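PDB 5KO4: bromo domain-containing protein from Trypanosoma brucei brucei, which is of unknown function but carries a bromodomain, the four-helix module that in other proteins reads acetylated lysine, and so probably binds acetyl-lysine. Local coordinates for residues Asn80-Pro85 against Leu89-Glu94; Asp48-Arg53 against Tyr57-Pro62. All coordinates share one frame; numbering follows the deposited sequence. Where two conformers were deposited one is given.

Contact 1: residues Asn80-Pro85 against Leu89-Glu94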
# COMPACT_ATOMS: atom_id res chain seq x y z
N ASN A 80 2.91 -4.85 -7.25
CA ASN A 80 2.43 -5.80 -6.25
C ASN A 80 2.35 -7.24 -6.74
O ASN A 80 2.12 -8.15 -5.94
CB ASN A 80 1.05 -5.38 -5.79
CG ASN A 80 1.07 -4.00 -5.18
OD1 ASN A 80 1.62 -3.80 -4.10
ND2 ASN A 80 0.51 -3.00 -5.88
N ARG A 81 2.55 -7.45 -8.06
CA ARG A 81 2.35 -8.71 -8.79
C ARG A 81 0.88 -8.85 -9.12
O ARG A 81 0.01 -8.28 -8.44
CB ARG A 81 2.88 -9.95 -8.07
CG ARG A 81 4.35 -9.85 -7.65
CD ARG A 81 5.33 -9.64 -8.80
NE ARG A 81 5.42 -10.84 -9.63
CZ ARG A 81 6.45 -11.16 -10.41
NH1 ARG A 81 7.53 -10.39 -10.46
NH2 ARG A 81 6.42 -12.29 -11.11
N GLU A 82 0.59 -9.58 -10.18
CA GLU A 82 -0.75 -9.71 -10.74
C GLU A 82 -1.69 -10.36 -9.79
O GLU A 82 -2.81 -9.88 -9.62
CB GLU A 82 -0.71 -10.53 -12.03
CG GLU A 82 0.13 -9.91 -13.14
CD GLU A 82 -0.61 -9.12 -14.20
OE1 GLU A 82 -1.86 -9.25 -14.30
OE2 GLU A 82 0.07 -8.40 -14.97
N GLU A 83 -1.28 -11.49 -9.20
CA GLU A 83 -2.11 -12.19 -8.23
C GLU A 83 -1.69 -11.73 -6.85
O GLU A 83 -0.71 -12.23 -6.29
CB GLU A 83 -1.96 -13.70 -8.36
CG GLU A 83 -2.54 -14.25 -9.65
CD GLU A 83 -2.65 -15.76 -9.62
OE1 GLU A 83 -1.61 -16.43 -9.79
OE2 GLU A 83 -3.75 -16.26 -9.29
N SER A 84 -2.39 -10.73 -6.33
CA SER A 84 -2.12 -10.18 -5.01
C SER A 84 -3.34 -9.43 -4.50
O SER A 84 -4.15 -8.98 -5.31
CB SER A 84 -0.93 -9.24 -5.05
OG SER A 84 -1.25 -8.03 -5.71
N PRO A 85 -3.47 -9.20 -3.19
CA PRO A 85 -4.65 -8.48 -2.70
C PRO A 85 -4.77 -7.04 -3.23
O PRO A 85 -5.86 -6.60 -3.58
CB PRO A 85 -4.47 -8.51 -1.18
CG PRO A 85 -3.71 -9.75 -0.94
CD PRO A 85 -2.72 -9.80 -2.07
N LEU A 89 -8.23 -5.43 -6.02
CA LEU A 89 -9.01 -4.18 -6.10
C LEU A 89 -8.77 -3.49 -7.46
O LEU A 89 -9.72 -3.09 -8.13
CB LEU A 89 -8.63 -3.22 -4.97
CG LEU A 89 -9.29 -1.83 -5.07
CD1 LEU A 89 -10.84 -1.94 -5.08
CD2 LEU A 89 -8.80 -0.92 -3.95
N ALA A 90 -7.51 -3.40 -7.89
CA ALA A 90 -7.22 -2.78 -9.18
C ALA A 90 -7.93 -3.53 -10.31
O ALA A 90 -8.42 -2.89 -11.24
CB ALA A 90 -5.72 -2.76 -9.44
N ARG A 91 -8.03 -4.87 -10.22
CA ARG A 91 -8.72 -5.64 -11.26
C ARG A 91 -10.21 -5.31 -11.29
O ARG A 91 -10.77 -5.19 -12.38
CB ARG A 91 -8.54 -7.15 -11.05
CG ARG A 91 -7.16 -7.68 -11.47
CD ARG A 91 -6.97 -7.70 -12.94
NE ARG A 91 -6.40 -8.96 -13.43
CZ ARG A 91 -5.10 -9.24 -13.50
NH1 ARG A 91 -4.21 -8.42 -12.97
NH2 ARG A 91 -4.69 -10.36 -14.05
N ARG A 92 -10.85 -5.18 -10.11
CA ARG A 92 -12.28 -4.82 -10.11
C ARG A 92 -12.47 -3.44 -10.75
O ARG A 92 -13.44 -3.22 -11.47
CB ARG A 92 -12.86 -4.82 -8.69
CG ARG A 92 -12.87 -6.17 -7.99
CD ARG A 92 -13.31 -7.34 -8.85
NE ARG A 92 -14.66 -7.16 -9.41
CZ ARG A 92 -15.25 -8.02 -10.22
NH1 ARG A 92 -14.65 -9.16 -10.56
NH2 ARG A 92 -16.47 -7.77 -10.70
N ILE A 93 -11.54 -2.52 -10.49
CA ILE A 93 -11.58 -1.19 -11.07
C ILE A 93 -11.34 -1.27 -12.58
O ILE A 93 -12.04 -0.59 -13.33
CB ILE A 93 -10.55 -0.28 -10.36
CG1 ILE A 93 -11.07 0.06 -8.95
CG2 ILE A 93 -10.27 1.01 -11.17
CD1 ILE A 93 -10.04 0.68 -8.04
N GLU A 94 -10.40 -2.10 -13.03
CA GLU A 94 -10.14 -2.27 -14.45
C GLU A 94 -11.38 -2.81 -15.16
O GLU A 94 -11.74 -2.35 -16.24
CB GLU A 94 -8.95 -3.21 -14.69
CG GLU A 94 -8.53 -3.23 -16.15
CD GLU A 94 -7.40 -4.17 -16.49
OE1 GLU A 94 -6.84 -4.79 -15.56
OE2 GLU A 94 -7.13 -4.36 -17.69

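Contact 2: residues Asp48-Arg53 against Tyr57-Pro62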
# COMPACT_ATOMS: atom_id res chain seq x y z
N ASP A 48 -5.69 11.27 -8.74
CA ASP A 48 -5.70 12.73 -8.60
C ASP A 48 -4.94 13.40 -9.75
O ASP A 48 -5.27 14.53 -10.13
CB ASP A 48 -5.13 13.18 -7.25
CG ASP A 48 -5.99 12.83 -6.06
OD1 ASP A 48 -7.16 12.43 -6.26
OD2 ASP A 48 -5.49 12.95 -4.91
N LEU A 49 -3.92 12.73 -10.29
CA LEU A 49 -3.19 13.28 -11.44
C LEU A 49 -4.08 13.25 -12.69
O LEU A 49 -4.12 14.23 -13.44
CB LEU A 49 -1.90 12.49 -11.68
CG LEU A 49 -1.01 12.99 -12.82
CD1 LEU A 49 -0.72 14.50 -12.70
CD2 LEU A 49 0.29 12.23 -12.86
N ILE A 50 -4.83 12.17 -12.89
CA ILE A 50 -5.75 12.09 -14.02
C ILE A 50 -6.84 13.17 -13.88
O ILE A 50 -7.20 13.78 -14.87
CB ILE A 50 -6.34 10.67 -14.13
CG1 ILE A 50 -5.21 9.65 -14.41
CG2 ILE A 50 -7.43 10.60 -15.23
CD1 ILE A 50 -5.63 8.22 -14.43
N LYS A 51 -7.34 13.39 -12.67
CA LYS A 51 -8.34 14.44 -12.44
C LYS A 51 -7.76 15.80 -12.83
O LYS A 51 -8.41 16.58 -13.52
CB LYS A 51 -8.77 14.44 -10.97
CG LYS A 51 -9.80 15.50 -10.60
CD LYS A 51 -11.17 15.22 -11.20
CE LYS A 51 -12.04 16.45 -11.23
NZ LYS A 51 -12.19 17.06 -9.89
N ALA A 52 -6.52 16.07 -12.42
CA ALA A 52 -5.87 17.35 -12.74
C ALA A 52 -5.69 17.50 -14.26
O ALA A 52 -5.86 18.59 -14.81
CB ALA A 52 -4.53 17.45 -12.04
N ARG A 53 -5.38 16.40 -14.96
CA ARG A 53 -5.22 16.44 -16.39
C ARG A 53 -6.55 16.72 -17.09
O ARG A 53 -6.56 17.42 -18.09
CB ARG A 53 -4.61 15.12 -16.89
CG ARG A 53 -3.16 15.05 -16.47
CD ARG A 53 -2.46 13.79 -16.86
NE ARG A 53 -1.02 13.94 -16.58
CZ ARG A 53 -0.09 13.06 -16.90
NH1 ARG A 53 -0.42 11.93 -17.52
NH2 ARG A 53 1.19 13.31 -16.65
N TYR A 57 -7.36 20.20 -19.40
CA TYR A 57 -7.59 19.84 -20.80
C TYR A 57 -6.38 19.16 -21.45
O TYR A 57 -6.14 19.37 -22.64
CB TYR A 57 -7.94 21.08 -21.65
CG TYR A 57 -9.27 21.73 -21.36
CD1 TYR A 57 -10.45 20.99 -21.41
CD2 TYR A 57 -9.38 23.11 -21.28
CE1 TYR A 57 -11.69 21.60 -21.25
CE2 TYR A 57 -10.62 23.73 -21.16
CZ TYR A 57 -11.77 22.97 -21.14
OH TYR A 57 -12.98 23.59 -21.02
N GLU A 58 -5.65 18.33 -20.71
CA GLU A 58 -4.45 17.70 -21.26
C GLU A 58 -4.82 16.51 -22.19
O GLU A 58 -3.95 16.03 -22.92
CB GLU A 58 -3.51 17.25 -20.15
CG GLU A 58 -2.92 18.40 -19.34
CD GLU A 58 -1.87 17.96 -18.33
OE1 GLU A 58 -1.25 16.91 -18.57
OE2 GLU A 58 -1.75 18.59 -17.25
N TYR A 59 -6.07 16.04 -22.16
CA TYR A 59 -6.54 14.96 -23.02
C TYR A 59 -7.19 15.53 -24.26
O TYR A 59 -8.09 16.38 -24.16
CB TYR A 59 -7.52 14.07 -22.25
CG TYR A 59 -6.87 13.43 -21.05
CD1 TYR A 59 -5.78 12.58 -21.19
CD2 TYR A 59 -7.38 13.62 -19.77
CE1 TYR A 59 -5.16 12.01 -20.08
CE2 TYR A 59 -6.77 13.06 -18.65
CZ TYR A 59 -5.66 12.25 -18.81
OH TYR A 59 -5.07 11.66 -17.72
N THR A 60 -6.71 15.14 -25.44
CA THR A 60 -7.28 15.63 -26.69
C THR A 60 -8.08 14.56 -27.38
O THR A 60 -8.70 14.83 -28.40
CB THR A 60 -6.19 16.17 -27.61
OG1 THR A 60 -5.36 15.08 -28.02
CG2 THR A 60 -5.36 17.24 -26.94
N SER A 61 -8.12 13.35 -26.81
CA SER A 61 -8.93 12.27 -27.33
C SER A 61 -9.19 11.30 -26.21
O SER A 61 -8.46 11.26 -25.22
CB SER A 61 -8.20 11.57 -28.47
OG SER A 61 -7.20 10.72 -27.95
N PRO A 62 -10.25 10.48 -26.31
CA PRO A 62 -10.52 9.53 -25.24
C PRO A 62 -9.40 8.50 -25.05
O PRO A 62 -9.21 8.03 -23.93
CB PRO A 62 -11.82 8.84 -25.64
CG PRO A 62 -12.16 9.33 -26.97
CD PRO A 62 -11.28 10.44 -27.37

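Contact 1: residues Asn80-Pro85 against Leu89-Glu94
Glu82 and Arg91 meet through a salt bridge that ties the BC loop, between helices 62-80 (B) and 85-104 (C), to helix C. A single carboxylate oxygen does the work. Arg91 NH1 lies 2.8 Å from Glu82 OE1 and donates to it at 141°, while Arg91 NH2 makes a weak bond of 3.1 Å to Glu82 OE1. The carboxylate and guanidinium planes stand 78° apart, so this is not the coplanar two-oxygen pairing: NH1 comes to OE1 from above the carboxylate plane. With CG beside the backbone N and bends at chi2 and chi3 (-134°), the Arg91 chain crosses the Glu82 side chain at about a right angle. Its guanidinium also makes a cation-pi contact with Tyr77 of helix B, whose side chain Glu82 also touches.

The backbone contributes less. Pro85 O and Leu89 N approach to 3.6 Å without forming a hydrogen bond; Pro85 O accepts one from Thr88 OG1.

Within the loop, Arg81 leaves helical geometry with positive phi, and Ser84 is the N-cap of helix C. Ser84 OG, 3.0 Å from Arg81 O, is also hydrogen-bonded to Ser87 OG, and Ser87 OG to Arg81 O. Arg81 NH1 of the second subunit forms a hydrogen bond with Glu83 O of this chain. Asn80 probably occupies the position of the acetyl-lysine-binding asparagine of bromodomains, but takes no part in the salt bridge.

Chemically, this small surface contact is held by charge with little apolar burial. One good and one weak N-H bond converge on a single oxygen, and with Tyr77 they probably limit the guanidinium's rotation.

Contact 2: residues Asp48-Arg53 against Tyr57-Pro62
A Schellman motif ends helix 47-55 (A) here, with Tyr57 as its C-prime residue at positive phi; the chain then leaves the helix toward helix 62-80 (B), and the Tyr59 side chain reaches back to it. Its signature bond runs from Glu58 N to Arg53 O, 2.9 Å long and nearly straight at 169°.

Arg53 carries most of the packing. Its chain is extended from CG to NE and passes between Glu58 and Tyr59. Glu58 OE1 lies against the aliphatic part, 3.4 Å from Arg53 CG, and lies 3.6 Å from Arg53 NE; the oxygen is well out of the guanidinium plane, so this salt bridge is one of charges alone. Tyr59 crosses the arginine at about a right angle, with its CE2 3.5 Å from Arg53 CB. The phenol end continues to Ile50, whose CG2 meets Tyr59 OH at 3.6 Å, while Ile50 O lies in plane at the ring edge.

Asp68 of helix B takes the polar ends: its OD2 forms a salt bridge with Arg53 NH1 and a hydrogen bond with Tyr59 OH. Through Asp68 the Schellman-capped C-terminus of helix A and the AB loop after it are fastened to helix B, within the left-handed four-helix bundle of a bromodomain.

Overall arrangement
Contacts 1 and 2 sit at the two ends of helix 62-80, on opposite sides of the chain's centre, with their own centres 23 Å apart and no touch between them. Contact 2 (48-53 with 57-62) involves the AB loop that leads into that helix; contact 1 (80-85 with 89-94) involves the BC loop that leaves it. Contact 2 is partly buried: two of its touching residues, Ile50 and Tyr59, lie inside the bundle, and a backbone capping bond is joined there by side-chain packing. Contact 1 has no buried touching residue, covers about half as much area and rests on one ion pair. The second subunit reaches contact 1 but not contact 2.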